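Local atomic coordinates of bifunctional enzyme IspD/IspF (Campylobacter jejuni, PDB entry 1W55), a protein that catalyses two steps of isoprenoid precursor biosynthesis, transferring CMP from CTP to methylerythritol phosphate in its IspD part and forming methylerythritol cyclodiphosphate with release of CMP in its IspF part. Residues S252-I257 / V357-V361; I145-Q149 / T167-T171. One frame throughout, in Å; residues are numbered along the deposited sequence.

Contact 1 of 2, residues S252-I257 / V357-V361; sequences SLTDAI and VLSSV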
# COMPACT_ATOMS: atom_id res chain seq x y z
N SER A 252 -1.60 39.92 -24.82
CA SER A 252 -2.72 39.42 -24.02
C SER A 252 -2.32 38.12 -23.35
O SER A 252 -2.59 37.91 -22.17
CB SER A 252 -3.96 39.21 -24.89
OG SER A 252 -4.99 38.58 -24.16
N LEU A 253 -1.67 37.25 -24.10
CA LEU A 253 -1.26 35.95 -23.58
C LEU A 253 -0.22 36.09 -22.45
O LEU A 253 -0.29 35.38 -21.44
CB LEU A 253 -0.73 35.08 -24.71
CG LEU A 253 -0.23 33.71 -24.32
CD1 LEU A 253 -1.30 32.92 -23.51
CD2 LEU A 253 0.22 32.96 -25.58
N THR A 254 0.74 36.99 -22.62
CA THR A 254 1.70 37.31 -21.57
C THR A 254 0.98 37.69 -20.27
O THR A 254 1.33 37.20 -19.20
CB THR A 254 2.59 38.47 -22.05
OG1 THR A 254 3.30 38.08 -23.26
CG2 THR A 254 3.67 38.76 -21.02
N ASP A 255 -0.03 38.55 -20.36
CA ASP A 255 -0.81 38.93 -19.19
C ASP A 255 -1.47 37.72 -18.51
O ASP A 255 -1.47 37.63 -17.30
CB ASP A 255 -1.86 39.98 -19.57
CG ASP A 255 -1.43 41.39 -19.22
OD1 ASP A 255 -0.25 41.58 -18.84
OD2 ASP A 255 -2.19 42.39 -19.29
N ALA A 256 -2.01 36.79 -19.29
CA ALA A 256 -2.69 35.62 -18.72
C ALA A 256 -1.73 34.73 -17.95
O ALA A 256 -2.04 34.27 -16.85
CB ALA A 256 -3.44 34.82 -19.80
N ILE A 257 -0.55 34.51 -18.52
CA ILE A 257 0.49 33.67 -17.92
C ILE A 257 1.06 34.27 -16.63
O ILE A 257 1.22 33.58 -15.63
CB ILE A 257 1.62 33.39 -18.96
CG1 ILE A 257 1.10 32.45 -20.06
CG2 ILE A 257 2.84 32.75 -18.26
CD1 ILE A 257 1.95 32.39 -21.32
N VAL A 357 -7.87 41.01 -27.81
CA VAL A 357 -7.57 39.60 -27.62
C VAL A 357 -7.85 39.17 -26.17
O VAL A 357 -7.32 39.75 -25.22
CB VAL A 357 -6.12 39.25 -28.04
CG1 VAL A 357 -5.86 37.77 -27.82
CG2 VAL A 357 -5.84 39.63 -29.53
N LEU A 358 -8.71 38.16 -26.02
CA LEU A 358 -8.96 37.52 -24.73
C LEU A 358 -8.17 36.21 -24.65
O LEU A 358 -8.28 35.36 -25.55
CB LEU A 358 -10.46 37.25 -24.55
CG LEU A 358 -10.87 36.47 -23.28
CD1 LEU A 358 -10.66 37.33 -22.02
CD2 LEU A 358 -12.32 35.96 -23.38
N SER A 359 -7.40 36.05 -23.58
CA SER A 359 -6.62 34.84 -23.32
C SER A 359 -7.00 34.17 -22.01
O SER A 359 -7.29 34.86 -21.03
CB SER A 359 -5.11 35.14 -23.28
OG SER A 359 -4.66 35.73 -24.49
N SER A 360 -7.01 32.84 -22.00
CA SER A 360 -7.16 32.06 -20.78
C SER A 360 -6.07 31.00 -20.71
O SER A 360 -5.74 30.34 -21.71
CB SER A 360 -8.52 31.37 -20.67
OG SER A 360 -9.57 32.26 -20.97
N VAL A 361 -5.57 30.80 -19.51
CA VAL A 361 -4.46 29.89 -19.26
C VAL A 361 -4.76 29.10 -17.97
O VAL A 361 -5.43 29.61 -17.07
CB VAL A 361 -3.21 30.78 -19.15
CG1 VAL A 361 -2.30 30.40 -18.01
CG2 VAL A 361 -2.52 30.90 -20.50
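Ser252 and Ser359 meet hydroxyl to hydroxyl where helix 248-260 lies against strand 354-365. Ser359 OG donates to Ser252 OG over 2.9 Å, and Ser252 OG in turn donates to Val357 O at 2.8 Å, so two bonds in relay tie the helix to the strand and supply polar partners inside a buried interface. The second bond reaches the carbonyl oxygen from above its plane, 62° out of it. Ser252 lies near Asp217, which pairs with Val357 in the sheet and probably binds metal together with His251, consistent with the contact seating the His251 helix beside the IspF site. With OG of Ser252 turned anti to its backbone nitrogen (chi1 173°), the hydroxyl points at the strand. Serine fits here because it is small enough for a close approach: the CA atoms of Leu253 and Ser359 are 5.5 Å apart.

Beyond the hydroxyls the contact becomes apolar. Val357 lays its CG1 against Ser252 CB at 3.8 Å, and one helical turn on, the methyl of Ala256 rests on Ser359 CB at 3.9 Å. Alanine at this place keeps the helix near the sheet, the two segment axes approaching to 7.4 Å. Val361 closes the far end with its CG2 methyl, which touches Leu253 CD1 at 3.8 Å and Ile257 CG1 at 4.0 Å; the Leu253 and Val361 side chains cross at about a right angle.

Helix and strand run in roughly the same direction, 31° apart. The strand is flanked in its sheet by strands 210-224 and 298-308, and Ile303 of the latter also packs on Leu253 and Val361. Helix 282-295 packs on Thr254 and Ile257, while Leu358, on the other face of the strand, meets Leu358 of two neighbouring subunits.

Contact 2 of 2, residues I145-Q149 / T167-T171; sequences IQTPQ and TDDST. With EDO (1,2-ethanediol), chain F.
Gln149 reaches across to the start of helix 169-174 with both ends of its amide. Its NE2 donates to Asp168 OD2 at 2.7 Å in a nearly straight bond (170°), the acceptor lying close to the amide plane and the carboxylate being met on its anti side. Its OE1 accepts from Asp169 N at 2.9 Å. Glutamine suits the place because one flat group can serve a carboxylate and a backbone N-H together, and the two bonds fix which way round the amide sits. The chain stays extended beyond CG (chi2 -178°), carrying the amide across, while Ile145 brings its CG2 methyl to Asp168 OD2 at 3.5 Å.

Further out, Asp168 is the N-cap of the helix: its OD1 accepts from Thr171 N at 2.9 Å and also from Thr171 OG1. A water donates to Gln149 OE1 at 2.7 Å and more weakly to Asp169 OD2; a second water donates to Asp169 OD2 and, weakly, to Gln149 O. Asp169 OD1 makes a salt bridge with Arg76, and Thr121 OG1 is a further partner of Gln149 NE2. A bound 1,2-ethanediol, probably from crystallisation, donates to Ile145 O and also bonds Lys191 and Thr129 of a neighbouring subunit, placing the contact at a subunit interface.

One carboxylate thus caps the helix through OD1 and anchors the Gln149 amide through OD2. The N-H and hydroxyl of Thr171 and the amide NH2 of Gln149 would be expected to favour its charged form. Its side chain lies about 8 Å from that of Lys191, which lines the CMP pocket and is predicted to position MEP.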
# COMPACT_ATOMS: atom_id res chain seq x y z
N ILE A 145 29.78 17.28 7.04
CA ILE A 145 29.02 18.08 7.98
C ILE A 145 27.63 18.42 7.43
O ILE A 145 27.44 18.62 6.23
CB ILE A 145 29.80 19.37 8.38
CG1 ILE A 145 31.22 19.05 8.88
CG2 ILE A 145 29.03 20.15 9.41
CD1 ILE A 145 31.28 18.21 10.18
N GLN A 146 26.67 18.48 8.34
CA GLN A 146 25.30 18.77 7.98
C GLN A 146 24.83 19.93 8.84
O GLN A 146 25.59 20.50 9.63
CB GLN A 146 24.41 17.54 8.20
CG GLN A 146 24.74 16.31 7.33
CD GLN A 146 23.71 15.19 7.50
OE1 GLN A 146 23.35 14.82 8.63
NE2 GLN A 146 23.22 14.66 6.38
N THR A 147 23.55 20.23 8.71
CA THR A 147 22.86 21.34 9.33
C THR A 147 21.53 20.66 9.79
O THR A 147 21.20 19.61 9.21
CB THR A 147 22.70 22.39 8.18
OG1 THR A 147 23.58 23.51 8.37
CG2 THR A 147 21.36 22.95 8.05
N PRO A 148 20.77 21.14 10.79
CA PRO A 148 21.00 22.38 11.55
C PRO A 148 22.23 22.39 12.45
O PRO A 148 22.73 21.34 12.86
CB PRO A 148 19.74 22.50 12.44
CG PRO A 148 18.75 21.48 11.93
CD PRO A 148 19.57 20.43 11.25
N GLN A 149 22.72 23.59 12.74
CA GLN A 149 23.87 23.77 13.61
C GLN A 149 23.46 24.79 14.67
O GLN A 149 22.82 25.79 14.34
CB GLN A 149 25.08 24.25 12.82
CG GLN A 149 25.56 23.28 11.73
CD GLN A 149 26.81 23.75 10.97
OE1 GLN A 149 26.87 24.88 10.48
NE2 GLN A 149 27.80 22.86 10.85
N THR A 167 31.80 27.83 4.74
CA THR A 167 30.66 27.15 4.13
C THR A 167 29.71 26.58 5.19
O THR A 167 28.62 26.10 4.86
CB THR A 167 31.12 26.00 3.20
OG1 THR A 167 31.85 25.04 3.97
CG2 THR A 167 32.12 26.50 2.13
N ASP A 168 30.14 26.62 6.45
CA ASP A 168 29.29 26.23 7.57
C ASP A 168 29.67 27.03 8.81
O ASP A 168 30.61 27.84 8.78
CB ASP A 168 29.35 24.72 7.82
CG ASP A 168 30.40 24.33 8.86
OD1 ASP A 168 31.50 24.92 8.85
OD2 ASP A 168 30.20 23.46 9.73
N ASP A 169 28.95 26.79 9.90
CA ASP A 169 29.16 27.52 11.13
C ASP A 169 30.25 26.92 12.01
O ASP A 169 30.91 27.65 12.75
CB ASP A 169 27.84 27.64 11.90
CG ASP A 169 26.73 28.29 11.07
OD1 ASP A 169 26.99 28.73 9.93
OD2 ASP A 169 25.55 28.39 11.47
N SER A 170 30.47 25.60 11.90
CA SER A 170 31.47 24.92 12.71
C SER A 170 32.91 25.36 12.36
O SER A 170 33.71 25.63 13.27
CB SER A 170 31.32 23.39 12.65
OG SER A 170 31.86 22.84 11.45
N THR A 171 33.22 25.45 11.07
CA THR A 171 34.52 25.96 10.63
C THR A 171 34.70 27.43 11.02
O THR A 171 35.81 27.85 11.32
CB THR A 171 34.72 25.83 9.12
OG1 THR A 171 33.61 26.43 8.42
CG2 THR A 171 34.72 24.37 8.69
C1 EDO F . 26.69 23.45 5.24
O1 EDO F . 25.90 23.07 4.12
C2 EDO F . 27.13 22.22 5.99
O2 EDO F . 27.69 21.30 5.08
O HOH W 1 24.69 26.27 9.73
O HOH W 2 25.08 27.81 14.19

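The two contacts belong to the two enzymes fused in this chain. Contact 2 comes first in sequence, in the IspD cytidylyltransferase part, and contact 1 follows in the IspF part; contact 2 is complete before contact 1 begins. Their centres are 46 Å apart, on opposite sides of the chain's centre, with nearest atoms about 33 Å apart, and they share no helix or sheet. Contact 2 ties a loop between strands 142-145 and 149-152 of the mixed sheet of the IspD part to a helix start, whereas contact 1 seats a helix on the five-stranded sheet. Each lies inside one catalytic part and also borders other subunits of the hexamer, and neither bridges the two parts within the chain.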